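Teichoic acid biosynthesis protein F (Staphylococcus epidermidis, PDB 3L7I) is a GT-B-clan glycosyltransferase-like protein, named for a probable part in teichoic acid biosynthesis. Local coordinates at residues A[541-546]-A[640-645]. Numbering follows the deposited sequence.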
loop_
_atom_site.group_PDB
_atom_site.type_symbol
_atom_site.label_atom_id
_atom_site.label_comp_id
_atom_site.label_asym_id
_atom_site.label_seq_id
_atom_site.Cartn_x
_atom_site.Cartn_y
_atom_site.Cartn_z
ATOM N N ILE A 541 -11.989 -53.628 -36.859
ATOM C CA ILE A 541 -12.673 -52.366 -37.132
ATOM C C ILE A 541 -12.435 -51.384 -35.970
ATOM O O ILE A 541 -12.451 -51.778 -34.786
ATOM C CB ILE A 541 -14.195 -52.597 -37.338
ATOM C CG1 ILE A 541 -14.451 -53.426 -38.585
ATOM C CG2 ILE A 541 -14.931 -51.305 -37.502
ATOM C CD1 ILE A 541 -15.806 -54.083 -38.574
ATOM N N MET A 542 -12.182 -50.120 -36.307
ATOM C CA MET A 542 -12.123 -49.061 -35.294
ATOM C C MET A 542 -13.245 -48.066 -35.477
ATOM O O MET A 542 -13.529 -47.643 -36.591
ATOM C CB MET A 542 -10.802 -48.305 -35.322
ATOM C CG MET A 542 -10.340 -47.931 -33.924
ATOM S SD MET A 542 -9.460 -46.367 -33.800
ATOM C CE MET A 542 -9.040 -46.115 -35.510
ATOM N N TYR A 543 -13.865 -47.667 -34.377
ATOM C CA TYR A 543 -15.010 -46.772 -34.459
ATOM C C TYR A 543 -14.752 -45.551 -33.607
ATOM O O TYR A 543 -14.573 -45.664 -32.406
ATOM C CB TYR A 543 -16.255 -47.499 -33.974
ATOM C CG TYR A 543 -17.504 -46.676 -34.005
ATOM C CD1 TYR A 543 -17.745 -45.771 -35.025
ATOM C CD2 TYR A 543 -18.461 -46.818 -33.022
ATOM C CE1 TYR A 543 -18.909 -45.013 -35.048
ATOM C CE2 TYR A 543 -19.614 -46.083 -33.040
ATOM C CZ TYR A 543 -19.841 -45.181 -34.049
ATOM O OH TYR A 543 -21.020 -44.459 -34.031
ATOM N N ALA A 544 -14.734 -44.370 -34.195
ATOM C CA ALA A 544 -14.388 -43.198 -33.399
ATOM C C ALA A 544 -15.237 -41.997 -33.769
ATOM O O ALA A 544 -14.841 -41.166 -34.583
ATOM C CB ALA A 544 -12.926 -42.888 -33.562
ATOM N N PRO A 545 -16.414 -41.901 -33.154
ATOM C CA PRO A 545 -17.411 -40.868 -33.418
ATOM C C PRO A 545 -17.105 -39.625 -32.614
ATOM O O PRO A 545 -16.678 -39.740 -31.462
ATOM C CB PRO A 545 -18.697 -41.484 -32.858
ATOM C CG PRO A 545 -18.290 -42.766 -32.150
ATOM C CD PRO A 545 -16.817 -42.792 -32.057
ATOM N N THR A 546 -17.343 -38.446 -33.167
ATOM C CA THR A 546 -17.183 -37.250 -32.338
ATOM C C THR A 546 -18.244 -37.148 -31.251
ATOM O O THR A 546 -19.312 -37.759 -31.339
ATOM C CB THR A 546 -17.252 -35.953 -33.139
ATOM O OG1 THR A 546 -18.276 -36.073 -34.131
ATOM C CG2 THR A 546 -15.908 -35.656 -33.774
ATOM N N PHE A 640 -20.626 -42.912 -40.541
ATOM C CA PHE A 640 -21.933 -43.195 -39.988
ATOM C C PHE A 640 -22.579 -41.899 -39.461
ATOM O O PHE A 640 -22.737 -41.697 -38.258
ATOM C CB PHE A 640 -21.733 -44.222 -38.891
ATOM C CG PHE A 640 -22.965 -44.605 -38.186
ATOM C CD1 PHE A 640 -22.949 -44.790 -36.815
ATOM C CD2 PHE A 640 -24.140 -44.811 -38.875
ATOM C CE1 PHE A 640 -24.101 -45.175 -36.133
ATOM C CE2 PHE A 640 -25.300 -45.199 -38.200
ATOM C CZ PHE A 640 -25.281 -45.375 -36.827
ATOM N N ALA A 641 -22.934 -41.016 -40.381
ATOM C CA ALA A 641 -23.591 -39.764 -40.032
ATOM C C ALA A 641 -25.086 -39.961 -39.755
ATOM O O ALA A 641 -25.928 -39.637 -40.582
ATOM C CB ALA A 641 -23.387 -38.737 -41.140
ATOM N N TYR A 642 -25.415 -40.482 -38.582
ATOM C CA TYR A 642 -26.805 -40.762 -38.269
ATOM C C TYR A 642 -27.586 -39.497 -37.961
ATOM O O TYR A 642 -28.784 -39.422 -38.215
ATOM C CB TYR A 642 -26.919 -41.772 -37.126
ATOM C CG TYR A 642 -26.194 -41.396 -35.856
ATOM C CD1 TYR A 642 -24.906 -41.872 -35.600
ATOM C CD2 TYR A 642 -26.802 -40.601 -34.899
ATOM C CE1 TYR A 642 -24.233 -41.546 -34.439
ATOM C CE2 TYR A 642 -26.143 -40.263 -33.728
ATOM C CZ TYR A 642 -24.855 -40.739 -33.498
ATOM O OH TYR A 642 -24.203 -40.399 -32.324
ATOM N N ASP A 643 -26.905 -38.498 -37.423
ATOM C CA ASP A 643 -27.565 -37.230 -37.108
ATOM C C ASP A 643 -27.303 -36.174 -38.168
ATOM O O ASP A 643 -27.579 -35.003 -37.963
ATOM C CB ASP A 643 -27.145 -36.712 -35.733
ATOM C CG ASP A 643 -25.642 -36.630 -35.571
ATOM O OD1 ASP A 643 -24.906 -36.992 -36.516
ATOM O OD2 ASP A 643 -25.197 -36.194 -34.490
ATOM N N ILE A 644 -26.793 -36.610 -39.309
ATOM C CA ILE A 644 -26.408 -35.715 -40.377
ATOM C C ILE A 644 -27.458 -34.658 -40.759
ATOM O O ILE A 644 -27.113 -33.652 -41.374
ATOM C CB ILE A 644 -26.028 -36.507 -41.621
ATOM C CG1 ILE A 644 -25.262 -35.610 -42.601
ATOM C CG2 ILE A 644 -27.265 -37.116 -42.242
ATOM C CD1 ILE A 644 -24.631 -36.367 -43.736
ATOM N N ASP A 645 -28.725 -34.861 -40.410
ATOM C CA ASP A 645 -29.731 -33.842 -40.713
ATOM C C ASP A 645 -29.661 -32.710 -39.702
ATOM O O ASP A 645 -29.691 -31.534 -40.059
ATOM C CB ASP A 645 -31.128 -34.439 -40.729
ATOM C CG ASP A 645 -31.163 -35.783 -41.401
ATOM O OD1 ASP A 645 -31.815 -35.897 -42.465
ATOM O OD2 ASP A 645 -30.514 -36.728 -40.874
HETATM O O HOH W 1 -20.802 -42.336 -35.783
#
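Tyr543 and Phe640 reach each other with extended side chains: each carries CG trans to its own backbone N, with chi1 180° in the tyrosine and 178° in the phenylalanine. The phenol is thereby carried from strand 539-543 toward strand 637-640 and the loop that follows, across the line of strand 618-621, which lies between them in the six-stranded parallel sheet of a Rossmann-like, GT-B-type domain. Its tip does the touching. Tyr543 OH arrives at the rim of the Phe640 ring, in the ring plane, and stands 3.4 Å from CD1, while Tyr543 CZ is 4.2 Å from that same carbon. The rings themselves meet obliquely and do not stack. Within each segment a neighbour covers one ring face: Pro545 CG rides 3.4 Å above the Tyr543 plane, offset toward its rim, and Tyr642 CD1 sits in the same way over Phe640. Tyr642 adds a looser edge, with CE1 4.4 Å from Tyr543 OH, while its own hydroxyl turns to Glu551. Phe640 also touches Pro670 and Leu673 of helix 670-677.

No direct hydrogen bond joins the segments; a water does so instead. Tyr543 OH donates to it at 2.8 Å, and the water, lying in the plane of the tyrosine ring, donates onward to Phe640 O at 3.2 Å. The same carbonyl accepts a weak bond from Tyr642 N, closing the inverse gamma turn centred on Ala641. The chemistry thus implies a phenol tip serving two ends: its oxygen rests against an aromatic rim, and its O-H points to the water as donor, giving the hydroxyl of a buried tyrosine and a turn carbonyl a shared polar partner.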